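Local atomic coordinates of cytolethal distending toxin protein B (Haemophilus ducreyi, PDB entry 1SR4), a protein that is the DNase I-like subunit of a bacterial genotoxin and probably cleaves host-cell DNA, damage that leads to cell-cycle arrest and apoptosis. Residues Asn24-Gln29 with Gln247-His252; Ser47-Ala52 with Tyr69-Gly74; Ser117-Arg122 with His138-Gly143; Met173-Phe178 with Asp216-His221; Pro204-His209 with Ala237-Asn242. All blocks are in the same frame, centred on the assembly; numbering follows the deposited sequence.

Contact 1: residues Asn24-Gln29 with Gln247-His252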
# COMPACT_ATOMS: atom_id res chain seq x y z
N ASN B 24 4.19 4.83 -7.30
CA ASN B 24 3.32 5.99 -7.14
C ASN B 24 1.95 5.75 -6.58
O ASN B 24 1.31 6.68 -6.09
CB ASN B 24 3.25 6.76 -8.45
CG ASN B 24 4.56 7.45 -8.75
OD1 ASN B 24 5.02 8.30 -7.98
ND2 ASN B 24 5.20 7.07 -9.85
N ILE B 25 1.49 4.50 -6.62
CA ILE B 25 0.20 4.17 -6.03
C ILE B 25 0.44 3.68 -4.60
O ILE B 25 0.14 4.39 -3.63
CB ILE B 25 -0.53 3.07 -6.84
CG1 ILE B 25 -0.91 3.62 -8.22
CG2 ILE B 25 -1.78 2.56 -6.07
CD1 ILE B 25 -1.47 2.57 -9.17
N ASN B 26 1.04 2.50 -4.45
CA ASN B 26 1.23 1.93 -3.11
C ASN B 26 2.39 2.43 -2.24
O ASN B 26 2.18 2.75 -1.06
CB ASN B 26 1.30 0.41 -3.22
CG ASN B 26 0.06 -0.18 -3.87
OD1 ASN B 26 0.13 -0.80 -4.93
ND2 ASN B 26 -1.09 0.03 -3.25
N VAL B 27 3.61 2.48 -2.77
CA VAL B 27 4.71 2.95 -1.94
C VAL B 27 4.43 4.35 -1.39
O VAL B 27 4.69 4.61 -0.23
CB VAL B 27 6.05 2.94 -2.69
CG1 VAL B 27 7.16 3.55 -1.81
CG2 VAL B 27 6.43 1.51 -3.04
N ARG B 28 3.88 5.25 -2.21
CA ARG B 28 3.57 6.59 -1.73
C ARG B 28 2.59 6.53 -0.56
O ARG B 28 2.74 7.24 0.43
CB ARG B 28 2.98 7.45 -2.84
CG ARG B 28 3.91 7.64 -4.04
CD ARG B 28 3.26 8.51 -5.12
NE ARG B 28 3.24 9.89 -4.70
CZ ARG B 28 4.02 10.83 -5.20
NH1 ARG B 28 4.88 10.56 -6.17
NH2 ARG B 28 3.97 12.03 -4.68
N GLN B 29 1.57 5.68 -0.65
CA GLN B 29 0.61 5.58 0.44
C GLN B 29 1.20 4.98 1.72
O GLN B 29 0.80 5.36 2.82
CB GLN B 29 -0.63 4.78 -0.04
CG GLN B 29 -1.49 5.58 -1.04
CD GLN B 29 -2.58 4.76 -1.76
OE1 GLN B 29 -2.91 3.65 -1.35
NE2 GLN B 29 -3.15 5.34 -2.83
N GLN B 247 -6.01 -0.36 -4.69
CA GLN B 247 -5.72 -1.77 -4.88
C GLN B 247 -4.22 -1.91 -4.56
O GLN B 247 -3.44 -0.96 -4.78
CB GLN B 247 -5.95 -2.15 -6.34
CG GLN B 247 -5.31 -3.46 -6.81
CD GLN B 247 -5.89 -4.67 -6.12
OE1 GLN B 247 -5.93 -4.73 -4.88
NE2 GLN B 247 -6.33 -5.66 -6.90
N ILE B 248 -3.82 -3.06 -4.01
CA ILE B 248 -2.40 -3.33 -3.75
C ILE B 248 -1.95 -3.94 -5.06
O ILE B 248 -2.48 -4.97 -5.48
CB ILE B 248 -2.21 -4.35 -2.60
CG1 ILE B 248 -2.78 -3.77 -1.30
CG2 ILE B 248 -0.72 -4.65 -2.39
CD1 ILE B 248 -2.49 -4.62 -0.08
N THR B 249 -0.99 -3.29 -5.72
CA THR B 249 -0.55 -3.73 -7.04
C THR B 249 0.46 -4.88 -7.17
O THR B 249 1.19 -4.97 -8.16
CB THR B 249 -0.05 -2.52 -7.86
OG1 THR B 249 1.06 -1.91 -7.19
CG2 THR B 249 -1.15 -1.50 -8.02
N SER B 250 0.50 -5.76 -6.17
CA SER B 250 1.35 -6.95 -6.24
C SER B 250 0.61 -8.04 -5.46
O SER B 250 -0.41 -7.78 -4.81
CB SER B 250 2.73 -6.69 -5.63
OG SER B 250 2.71 -6.94 -4.25
N ASP B 251 1.10 -9.27 -5.53
CA ASP B 251 0.43 -10.35 -4.81
C ASP B 251 0.81 -10.40 -3.32
O ASP B 251 0.37 -11.28 -2.60
CB ASP B 251 0.74 -11.71 -5.46
CG ASP B 251 0.04 -11.89 -6.80
OD1 ASP B 251 -0.97 -11.19 -7.05
OD2 ASP B 251 0.49 -12.75 -7.58
N HIS B 252 1.65 -9.45 -2.87
CA HIS B 252 2.06 -9.39 -1.47
C HIS B 252 1.38 -8.20 -0.80
O HIS B 252 1.17 -7.15 -1.42
CB HIS B 252 3.57 -9.21 -1.34
CG HIS B 252 4.37 -10.42 -1.73
ND1 HIS B 252 4.86 -11.31 -0.80
CD2 HIS B 252 4.75 -10.88 -2.94
CE1 HIS B 252 5.51 -12.28 -1.42
NE2 HIS B 252 5.46 -12.04 -2.73
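Asn26, on helix 20-31, reaches across to the loop Gln247-His252 and illustrates how one primary amide can fasten a helix to a loop distant in sequence. With CG placed beside the backbone N (chi1 -57°), its CB carries the amide straight toward the loop, leaving both ends of the group to find partners there. OD1 is gripped twice by Thr249: the hydroxyl OG1 donates to it at 2.7 Å, nearly in line with the Asn26 C=O bond, and the backbone N of Thr249 donates to the same OD1 at 2.8 Å from a direction tilted out of the carbonyl plane. On the other branch, ND2 gives a nearly straight bond (167°) to Gln247 O at 3.0 Å, and this acceptor lies in the plane of the amide. Ile25 adds a looser apolar touch, its CD1 4.2 Å from Thr249 CG2, and its flank is also packed by Phe105 of the toxin's C subunit. Just beyond, Ser250 OG accepts from the backbone N of His252 in an ST turn, within the Ser-Asp-His sequence characteristic of the DNase I-like superfamily. Because the amide oxygen meets two donors and the nitrogen a carbonyl, a flipped amide would face donors with its NH2 and an acceptor with its oxygen; the three bonds therefore fix its rotation in this buried contact.

Contact 2: residues Ser47-Ala52 with Tyr69-Gly74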
# COMPACT_ATOMS: atom_id res chain seq x y z
N SER B 47 12.95 -0.63 -11.23
CA SER B 47 13.60 0.67 -11.37
C SER B 47 13.06 1.60 -10.29
O SER B 47 11.92 1.43 -9.84
CB SER B 47 13.29 1.30 -12.74
OG SER B 47 13.94 0.61 -13.79
N LEU B 48 13.84 2.59 -9.88
CA LEU B 48 13.34 3.54 -8.87
C LEU B 48 12.36 4.48 -9.54
O LEU B 48 12.25 4.49 -10.77
CB LEU B 48 14.49 4.35 -8.27
CG LEU B 48 15.48 3.59 -7.39
CD1 LEU B 48 16.46 4.58 -6.72
CD2 LEU B 48 14.71 2.83 -6.31
N PRO B 49 11.62 5.28 -8.75
CA PRO B 49 10.67 6.22 -9.36
C PRO B 49 11.49 7.08 -10.33
O PRO B 49 12.64 7.40 -10.04
CB PRO B 49 10.17 7.03 -8.16
CG PRO B 49 10.23 6.01 -7.03
CD PRO B 49 11.56 5.35 -7.27
N SER B 50 10.91 7.45 -11.47
CA SER B 50 11.67 8.25 -12.43
C SER B 50 12.11 9.60 -11.86
O SER B 50 13.11 10.15 -12.30
CB SER B 50 10.87 8.47 -13.72
OG SER B 50 9.69 9.21 -13.44
N SER B 51 11.39 10.13 -10.88
CA SER B 51 11.79 11.42 -10.33
C SER B 51 12.85 11.34 -9.23
O SER B 51 13.32 12.37 -8.72
CB SER B 51 10.57 12.18 -9.80
OG SER B 51 10.10 11.58 -8.62
N ALA B 52 13.25 10.13 -8.84
CA ALA B 52 14.29 9.98 -7.81
C ALA B 52 15.62 10.51 -8.34
O ALA B 52 15.97 10.30 -9.51
CB ALA B 52 14.45 8.52 -7.38
N TYR B 69 19.67 7.82 -3.09
CA TYR B 69 18.85 8.72 -3.90
C TYR B 69 17.93 9.50 -2.97
O TYR B 69 17.73 9.13 -1.81
CB TYR B 69 17.93 7.94 -4.85
CG TYR B 69 18.63 7.22 -5.98
CD1 TYR B 69 18.56 7.71 -7.29
CD2 TYR B 69 19.35 6.06 -5.75
CE1 TYR B 69 19.20 7.05 -8.35
CE2 TYR B 69 19.99 5.39 -6.78
CZ TYR B 69 19.92 5.88 -8.08
OH TYR B 69 20.58 5.23 -9.09
N THR B 70 17.37 10.60 -3.48
CA THR B 70 16.36 11.35 -2.75
C THR B 70 15.15 11.31 -3.69
O THR B 70 15.28 11.23 -4.92
CB THR B 70 16.74 12.83 -2.45
OG1 THR B 70 17.00 13.53 -3.66
CG2 THR B 70 17.94 12.89 -1.50
N TRP B 71 13.96 11.34 -3.11
CA TRP B 71 12.74 11.27 -3.88
C TRP B 71 11.74 12.18 -3.19
O TRP B 71 11.53 12.07 -1.99
CB TRP B 71 12.25 9.82 -3.91
CG TRP B 71 10.95 9.60 -4.62
CD1 TRP B 71 10.52 10.22 -5.75
CD2 TRP B 71 9.95 8.64 -4.27
NE1 TRP B 71 9.31 9.70 -6.14
CE2 TRP B 71 8.94 8.72 -5.25
CE3 TRP B 71 9.83 7.71 -3.24
CZ2 TRP B 71 7.80 7.91 -5.22
CZ3 TRP B 71 8.69 6.89 -3.21
CH2 TRP B 71 7.69 7.00 -4.19
N ASN B 72 11.13 13.07 -3.96
CA ASN B 72 10.17 14.03 -3.41
C ASN B 72 8.74 13.53 -3.52
O ASN B 72 8.20 13.45 -4.62
CB ASN B 72 10.32 15.38 -4.12
CG ASN B 72 9.43 16.45 -3.52
OD1 ASN B 72 8.77 16.23 -2.49
ND2 ASN B 72 9.41 17.63 -4.15
N LEU B 73 8.13 13.19 -2.39
CA LEU B 73 6.75 12.70 -2.36
C LEU B 73 5.76 13.86 -2.46
O LEU B 73 4.55 13.65 -2.61
CB LEU B 73 6.49 11.91 -1.07
CG LEU B 73 7.39 10.70 -0.79
CD1 LEU B 73 7.17 10.22 0.64
CD2 LEU B 73 7.08 9.58 -1.79
N GLY B 74 6.27 15.08 -2.33
CA GLY B 74 5.42 16.24 -2.43
C GLY B 74 5.69 17.00 -3.72
O GLY B 74 6.25 16.45 -4.67
O HOH W 1 12.33 13.63 -6.36
O HOH W 2 8.83 13.65 -7.35
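Leu48 and Tyr69 meet at a slant, the methyl CD1 of the leucine sitting over the centre of the tyrosine ring. This CH-pi contact is close to face-on: CD1 of Leu48 is 3.5 Å from the Tyr69 ring centroid and 15° off its normal. A second example follows one residue along, where Pro49 lies at about a right angle to Trp71 and sets CG over the six-membered ring of the indole, 3.6 Å from its centroid. The opposite face of the indole is covered by CD2 of Leu73, offset toward the rim, leaving Trp71 between a proline and a leucine. Pro49-Ala52 forms a type I beta turn, leading directly into the short strand 53-54 that pairs antiparallel with 67-72 at one margin of the eight-stranded sheet. There Ser51 lies at the indole edge, its OG in the ring plane and 3.2 Å from both CD1 and NE1 of Trp71. Ala52 CA makes a CA-H...O contact with Thr70 O at 3.3 Å. Water supplies the polar links: one molecule joins Ser51 O to Asn72 N, and another connects Ser51 OG with Asn72 O, to which it donates at 2.8 Å. Helix 20-31 also packs here, Trp23 touching both Leu48 and Pro49.

Contact 3: residues Ser117-Arg122 with His138-Gly143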
# COMPACT_ATOMS: atom_id res chain seq x y z
N SER B 117 27.11 -20.76 -1.78
CA SER B 117 26.36 -21.87 -2.34
C SER B 117 26.25 -21.66 -3.84
O SER B 117 26.47 -20.55 -4.32
CB SER B 117 24.95 -21.93 -1.72
OG SER B 117 24.08 -21.00 -2.34
N VAL B 118 25.90 -22.71 -4.58
CA VAL B 118 25.78 -22.59 -6.02
C VAL B 118 24.46 -21.93 -6.43
O VAL B 118 24.21 -21.72 -7.61
CB VAL B 118 25.89 -23.97 -6.71
CG1 VAL B 118 27.25 -24.61 -6.37
CG2 VAL B 118 24.74 -24.86 -6.26
N LEU B 119 23.63 -21.60 -5.44
CA LEU B 119 22.34 -20.96 -5.69
C LEU B 119 22.53 -19.45 -5.71
O LEU B 119 23.32 -18.91 -4.95
CB LEU B 119 21.34 -21.34 -4.59
CG LEU B 119 21.04 -22.83 -4.47
CD1 LEU B 119 20.00 -23.10 -3.40
CD2 LEU B 119 20.56 -23.34 -5.82
N GLN B 120 21.81 -18.77 -6.59
CA GLN B 120 21.93 -17.33 -6.68
C GLN B 120 21.12 -16.64 -5.60
O GLN B 120 20.06 -16.07 -5.87
CB GLN B 120 21.50 -16.85 -8.07
CG GLN B 120 22.46 -17.28 -9.18
CD GLN B 120 23.76 -16.49 -9.18
OE1 GLN B 120 24.54 -16.51 -8.22
NE2 GLN B 120 24.01 -15.78 -10.28
N SER B 121 21.60 -16.71 -4.37
CA SER B 121 20.91 -16.07 -3.28
C SER B 121 21.24 -14.58 -3.27
O SER B 121 22.24 -14.14 -3.86
CB SER B 121 21.29 -16.72 -1.95
OG SER B 121 22.66 -16.53 -1.67
N ARG B 122 20.38 -13.82 -2.61
CA ARG B 122 20.54 -12.36 -2.50
C ARG B 122 20.99 -11.98 -1.09
O ARG B 122 20.53 -12.56 -0.09
CB ARG B 122 19.20 -11.69 -2.81
CG ARG B 122 18.68 -11.93 -4.23
CD ARG B 122 17.19 -11.60 -4.34
NE ARG B 122 16.34 -12.65 -3.78
CZ ARG B 122 16.05 -13.79 -4.40
NH1 ARG B 122 16.54 -14.04 -5.61
NH2 ARG B 122 15.24 -14.68 -3.83
N HIS B 138 15.30 -10.75 0.79
CA HIS B 138 14.44 -11.45 -0.13
C HIS B 138 15.07 -12.82 -0.27
O HIS B 138 15.95 -13.03 -1.12
CB HIS B 138 14.38 -10.74 -1.49
CG HIS B 138 13.44 -11.39 -2.46
ND1 HIS B 138 13.20 -10.89 -3.72
CD2 HIS B 138 12.69 -12.51 -2.35
CE1 HIS B 138 12.33 -11.67 -4.34
NE2 HIS B 138 12.00 -12.66 -3.53
N ALA B 139 14.65 -13.76 0.57
CA ALA B 139 15.21 -15.12 0.56
C ALA B 139 14.76 -15.91 -0.67
O ALA B 139 13.79 -15.53 -1.36
CB ALA B 139 14.82 -15.86 1.84
N LEU B 140 15.44 -17.02 -0.92
CA LEU B 140 15.14 -17.87 -2.07
C LEU B 140 13.72 -18.43 -2.05
O LEU B 140 13.21 -18.82 -1.00
CB LEU B 140 16.17 -19.02 -2.14
CG LEU B 140 17.62 -18.57 -2.40
CD1 LEU B 140 18.62 -19.66 -2.01
CD2 LEU B 140 17.76 -18.22 -3.89
N ALA B 141 13.10 -18.46 -3.23
CA ALA B 141 11.74 -18.94 -3.42
C ALA B 141 11.50 -20.34 -2.86
O ALA B 141 10.43 -20.64 -2.34
CB ALA B 141 11.38 -18.91 -4.90
N THR B 142 12.49 -21.20 -2.97
CA THR B 142 12.32 -22.54 -2.44
C THR B 142 12.64 -22.57 -0.95
O THR B 142 13.82 -22.71 -0.54
CB THR B 142 13.19 -23.59 -3.21
OG1 THR B 142 14.37 -22.97 -3.74
CG2 THR B 142 12.38 -24.19 -4.36
N GLY B 143 11.59 -22.38 -0.15
CA GLY B 143 11.69 -22.38 1.30
C GLY B 143 12.65 -21.40 1.96
O GLY B 143 12.95 -21.56 3.14
O HOH W 3 18.24 -10.74 0.59
O HOH W 4 18.09 -15.03 -1.48
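The guanidinium of Arg122 and the imidazole of His138 are inclined at 47°, and NE of the arginine lies over one face of the histidine ring, 3.4 Å above its plane and offset toward the rim. One face of the guanidinium is approached by a water and the opposite one by His138 CE1, while Ala139 O lies at the edge, in the plane. The two residues meet at the open end of the beta hairpin 124-129/132-138, part of the six-stranded sheet of the DNase I-like sandwich; one segment leads into the hairpin and the other leaves it. A bend at the third torsion (chi3 -78°) turns the arginine tip onto the departing backbone. There NE donates to His138 O at 2.7 Å, tilted out of the carbonyl plane, and NH2 makes a weak bond to Ala139 O at 3.0 Å. The same NH2 forms a salt bridge with Asp11 of the toxin's C subunit, so the side chain ties the hairpin to the neighbouring chain as well. Apolar contact centres on Leu140, whose CD1 lies 4.0 Å from Leu119 CD1 and whose CD2 rests against the backbone of Ser121. Solvent bridges the entering and departing backbones: one water accepts from His138 N and gives a weak bond to Arg122 O, another accepts from Arg122 N at 2.8 Å while donating to His138 O at 3.0 Å.

Contact 4: residues Met173-Phe178 with Asp216-His221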
# COMPACT_ATOMS: atom_id res chain seq x y z
N MET B 173 17.24 -5.14 12.90
CA MET B 173 15.97 -5.70 12.45
C MET B 173 16.10 -6.13 10.98
O MET B 173 16.47 -5.33 10.13
CB MET B 173 14.92 -4.60 12.56
CG MET B 173 13.54 -5.04 12.85
SD MET B 173 12.48 -3.58 12.98
CE MET B 173 10.97 -4.32 12.62
N VAL B 174 15.78 -7.39 10.69
CA VAL B 174 15.86 -7.93 9.34
C VAL B 174 14.41 -8.10 8.87
O VAL B 174 13.67 -8.89 9.43
CB VAL B 174 16.59 -9.29 9.37
CG1 VAL B 174 16.69 -9.86 7.96
CG2 VAL B 174 17.97 -9.11 9.98
N VAL B 175 14.03 -7.33 7.85
CA VAL B 175 12.65 -7.31 7.36
C VAL B 175 12.51 -7.61 5.87
O VAL B 175 13.22 -7.03 5.05
CB VAL B 175 12.03 -5.92 7.60
CG1 VAL B 175 10.54 -5.94 7.29
CG2 VAL B 175 12.31 -5.49 9.05
N GLY B 176 11.58 -8.48 5.51
CA GLY B 176 11.42 -8.75 4.11
C GLY B 176 10.65 -10.01 3.79
O GLY B 176 9.86 -10.50 4.60
N ASP B 177 10.90 -10.52 2.60
CA ASP B 177 10.24 -11.72 2.08
C ASP B 177 11.13 -12.92 2.40
O ASP B 177 12.13 -13.17 1.70
CB ASP B 177 10.06 -11.55 0.58
CG ASP B 177 9.31 -12.69 -0.08
OD1 ASP B 177 9.16 -13.78 0.53
OD2 ASP B 177 8.89 -12.48 -1.24
N PHE B 178 10.78 -13.65 3.46
CA PHE B 178 11.54 -14.82 3.89
C PHE B 178 11.18 -16.08 3.13
O PHE B 178 11.90 -17.07 3.19
CB PHE B 178 11.35 -15.05 5.40
CG PHE B 178 12.13 -14.08 6.24
CD1 PHE B 178 13.43 -14.38 6.62
CD2 PHE B 178 11.57 -12.87 6.64
CE1 PHE B 178 14.18 -13.48 7.39
CE2 PHE B 178 12.31 -11.97 7.40
CZ PHE B 178 13.62 -12.28 7.78
N ASP B 216 6.08 -12.61 4.56
CA ASP B 216 6.71 -11.32 4.84
C ASP B 216 6.61 -10.93 6.30
O ASP B 216 5.51 -10.75 6.84
CB ASP B 216 6.03 -10.26 3.98
CG ASP B 216 6.04 -10.63 2.50
OD1 ASP B 216 7.11 -10.47 1.86
OD2 ASP B 216 4.99 -11.11 2.00
N TYR B 217 7.76 -10.81 6.95
CA TYR B 217 7.77 -10.45 8.35
C TYR B 217 9.16 -9.99 8.76
O TYR B 217 9.96 -9.59 7.91
CB TYR B 217 7.29 -11.64 9.21
CG TYR B 217 7.92 -12.98 8.87
CD1 TYR B 217 9.06 -13.43 9.53
CD2 TYR B 217 7.36 -13.80 7.89
CE1 TYR B 217 9.63 -14.68 9.23
CE2 TYR B 217 7.92 -15.05 7.57
CZ TYR B 217 9.05 -15.48 8.24
OH TYR B 217 9.63 -16.69 7.91
N ALA B 218 9.43 -10.02 10.05
CA ALA B 218 10.73 -9.57 10.52
C ALA B 218 11.33 -10.44 11.61
O ALA B 218 10.65 -11.25 12.24
CB ALA B 218 10.60 -8.13 11.03
N ILE B 219 12.64 -10.29 11.80
CA ILE B 219 13.34 -10.96 12.88
C ILE B 219 14.25 -9.88 13.45
O ILE B 219 14.90 -9.14 12.70
CB ILE B 219 14.16 -12.19 12.42
CG1 ILE B 219 14.83 -12.82 13.65
CG2 ILE B 219 15.21 -11.80 11.38
CD1 ILE B 219 15.27 -14.27 13.46
N LEU B 220 14.28 -9.74 14.76
CA LEU B 220 15.11 -8.68 15.32
C LEU B 220 15.90 -9.03 16.55
O LEU B 220 15.65 -10.03 17.21
CB LEU B 220 14.24 -7.46 15.62
CG LEU B 220 13.13 -7.60 16.66
CD1 LEU B 220 13.69 -7.41 18.06
CD2 LEU B 220 12.07 -6.53 16.39
N HIS B 221 16.90 -8.20 16.84
CA HIS B 221 17.71 -8.35 18.03
C HIS B 221 17.64 -7.00 18.73
O HIS B 221 18.05 -5.98 18.17
CB HIS B 221 19.18 -8.66 17.69
CG HIS B 221 20.10 -8.51 18.86
ND1 HIS B 221 19.99 -9.29 20.00
CD2 HIS B 221 21.07 -7.61 19.12
CE1 HIS B 221 20.85 -8.87 20.90
NE2 HIS B 221 21.52 -7.85 20.40
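Val174 and Ile219 form a hydrogen-bonded pair at the centre of two antiparallel strands, whose axes approach to 4.6 Å. Val174 N donates to Ile219 O at 2.8 Å, and Ile219 N returns the bond to Val174 O. Gly176 and Tyr217 repeat the pattern as the next hydrogen-bonded pair. At the backbone angles of Gly176 a CB would press on the preceding carbonyl oxygen, which suits glycine, and here the chain turns a corner into the Gly-Asp-Phe-Asn sequence familiar from DNase I-like enzymes.

Apolar packing occupies both faces. Val174 and Ile219 lie side by side, with CB of the valine a tight 3.5 Å from CG2 of the isoleucine; on the other face Val175 CG2 meets Ala218 CB at 3.7 Å, and Met173 CG reaches Leu220 CB.

The aromatic element is an offset stack of Phe178 on Tyr217, planes at 16° and centroids 4.8 Å apart. Tyr217 adopts chi1 47°, which swings its ring across under CD2 of Phe178, and its OH is held by Arg180 O.

Acidic groups gather where Asp177 OD2 and Asp216 OD1 stand 4.1 Å apart; Asn11 bonds to Asp177, and Thr208 and His252 ND1 to Asp216 OD2.

Strand 200-202 flanks 216-221 within the sheet, strand 132-138 flanks 171-175 on the other side, helix 182-189 packs on Phe178, Tyr217 and Ile219, and Phe257 of strand 255-259 on Met173, Val175 and Ala218.

Contact 5: residues Pro204-His209 with Ala237-Asn242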
# COMPACT_ATOMS: atom_id res chain seq x y z
N PRO B 204 2.85 -11.39 11.17
CA PRO B 204 1.38 -11.37 11.25
C PRO B 204 0.91 -12.81 11.34
O PRO B 204 1.70 -13.73 11.12
CB PRO B 204 0.94 -10.79 9.91
CG PRO B 204 2.20 -10.25 9.25
CD PRO B 204 3.33 -11.09 9.81
N THR B 205 -0.36 -13.02 11.67
CA THR B 205 -0.94 -14.36 11.68
C THR B 205 -1.92 -14.38 10.50
O THR B 205 -2.61 -15.36 10.27
CB THR B 205 -1.74 -14.66 12.97
OG1 THR B 205 -2.73 -13.65 13.17
CG2 THR B 205 -0.81 -14.74 14.18
N GLU B 206 -2.00 -13.25 9.78
CA GLU B 206 -2.84 -13.16 8.60
C GLU B 206 -1.93 -13.32 7.38
O GLU B 206 -0.77 -12.96 7.42
CB GLU B 206 -3.53 -11.80 8.50
CG GLU B 206 -4.56 -11.50 9.57
CD GLU B 206 -5.36 -10.27 9.22
OE1 GLU B 206 -4.96 -9.15 9.62
OE2 GLU B 206 -6.38 -10.42 8.52
N PRO B 207 -2.46 -13.85 6.28
CA PRO B 207 -1.68 -14.04 5.05
C PRO B 207 -1.01 -12.74 4.57
O PRO B 207 -1.57 -11.65 4.75
CB PRO B 207 -2.74 -14.53 4.05
CG PRO B 207 -3.72 -15.29 4.94
CD PRO B 207 -3.83 -14.39 6.15
N THR B 208 0.19 -12.84 4.01
CA THR B 208 0.87 -11.64 3.48
C THR B 208 1.06 -11.80 1.98
O THR B 208 1.70 -10.97 1.33
CB THR B 208 2.28 -11.39 4.09
OG1 THR B 208 3.19 -12.40 3.63
CG2 THR B 208 2.22 -11.41 5.61
N HIS B 209 0.49 -12.87 1.42
CA HIS B 209 0.60 -13.16 -0.02
C HIS B 209 -0.72 -13.79 -0.45
O HIS B 209 -1.40 -14.43 0.35
CB HIS B 209 1.77 -14.10 -0.25
CG HIS B 209 2.00 -14.45 -1.69
ND1 HIS B 209 1.80 -15.73 -2.19
CD2 HIS B 209 2.45 -13.71 -2.73
CE1 HIS B 209 2.11 -15.75 -3.47
NE2 HIS B 209 2.51 -14.54 -3.83
N ALA B 237 3.64 -7.08 14.58
CA ALA B 237 3.55 -7.08 13.11
C ALA B 237 2.08 -7.04 12.72
O ALA B 237 1.23 -7.58 13.42
CB ALA B 237 4.19 -8.34 12.54
N SER B 238 1.77 -6.40 11.60
CA SER B 238 0.38 -6.32 11.16
C SER B 238 0.35 -5.99 9.67
O SER B 238 1.25 -5.31 9.19
CB SER B 238 -0.32 -5.20 11.93
OG SER B 238 -1.65 -5.02 11.50
N LEU B 239 -0.63 -6.51 8.93
CA LEU B 239 -0.72 -6.12 7.52
C LEU B 239 -0.93 -4.60 7.67
O LEU B 239 -1.69 -4.17 8.53
CB LEU B 239 -1.94 -6.77 6.84
CG LEU B 239 -1.92 -8.30 6.78
CD1 LEU B 239 -3.12 -8.82 6.00
CD2 LEU B 239 -0.61 -8.76 6.11
N MET B 240 -0.26 -3.80 6.84
CA MET B 240 -0.39 -2.34 6.95
C MET B 240 -1.60 -1.79 6.19
O MET B 240 -1.49 -0.88 5.37
CB MET B 240 0.89 -1.66 6.42
CG MET B 240 0.99 -0.17 6.77
SD MET B 240 2.63 0.41 6.39
CE MET B 240 2.85 1.70 7.60
N LEU B 241 -2.77 -2.33 6.50
CA LEU B 241 -3.98 -1.95 5.81
C LEU B 241 -4.48 -0.56 6.10
O LEU B 241 -5.24 0.01 5.32
CB LEU B 241 -5.08 -2.98 6.10
CG LEU B 241 -4.70 -4.44 5.81
CD1 LEU B 241 -5.83 -5.35 6.26
CD2 LEU B 241 -4.39 -4.63 4.33
N ASN B 242 -4.04 0.02 7.22
CA ASN B 242 -4.46 1.37 7.58
C ASN B 242 -3.90 2.44 6.62
O ASN B 242 -4.35 3.58 6.62
CB ASN B 242 -4.07 1.67 9.03
CG ASN B 242 -2.60 1.47 9.29
OD1 ASN B 242 -2.04 0.42 8.99
ND2 ASN B 242 -1.96 2.49 9.85
O HOH W 5 -2.32 -8.60 10.35
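Leu239 places CG beside its backbone N (chi1 -62°) and then runs extended, which pushes its two methyls between Glu206, Pro207 and Thr208. Glu206 begins with much the same first torsion (chi1 -67°), and its extended chain carries the carboxylate on toward the strand backbone; its CB lies against Leu239 CD1 at 3.9 Å. No direct hydrogen bond joins the two segments. A water takes that role instead, donating to Glu206 OE1 at 2.8 Å and accepting from Leu239 N at 3.0 Å, which satisfies the NH of a residue at the end of an edge strand. The other branch of the leucine, CD2, comes to 3.3 Å from Pro207 O and 3.9 Å from Thr208 CG2. Pro207 O is buried by this contact and has no hydrogen-bonding partner in the model, so a carbonyl faces methyl groups where a donor might be expected. Farther back along the strand the packing is simpler: Ala237 CB sits 3.6 Å from the Pro204 N and 4.0 Å from Pro204 CD, so the N-CD side of the proline ring meets the alanine methyl. The toxin's A subunit borders the contact, its Leu144 packing on Glu206 and Leu241 and its Glu108 hydrogen-bonding with Thr205. In topological terms, the loop leaving strand 200-202, an outermost strand of the six-stranded sheet, here meets strand 235-239, an outermost strand of the eight-stranded sheet. Such a junction at one margin of two packed sheets is part of the beta-sandwich of the DNase I-like fold.

Four of the five contacts converge on a cluster that probably marks the active site, as in other DNase I-like enzymes. His252 ND1 of contact 1 lies 2.8 Å from Asp216 OD2 of contact 4, and that oxygen is also 2.7 Å from Thr208 OG1 of contact 5. Contact 3 joins through the backbone, Ala139 N being 2.8 Å from Asp177 O of contact 4. Contact 2 stands apart, its centre about 25 Å from that of contact 4, yet helix 20-31 connects it to contact 1: Arg28 NH2 approaches Leu73 O at 2.7 Å. Contacts 2 and 5 reach the same eight-stranded sheet at opposite margins, with centres about 26 Å apart.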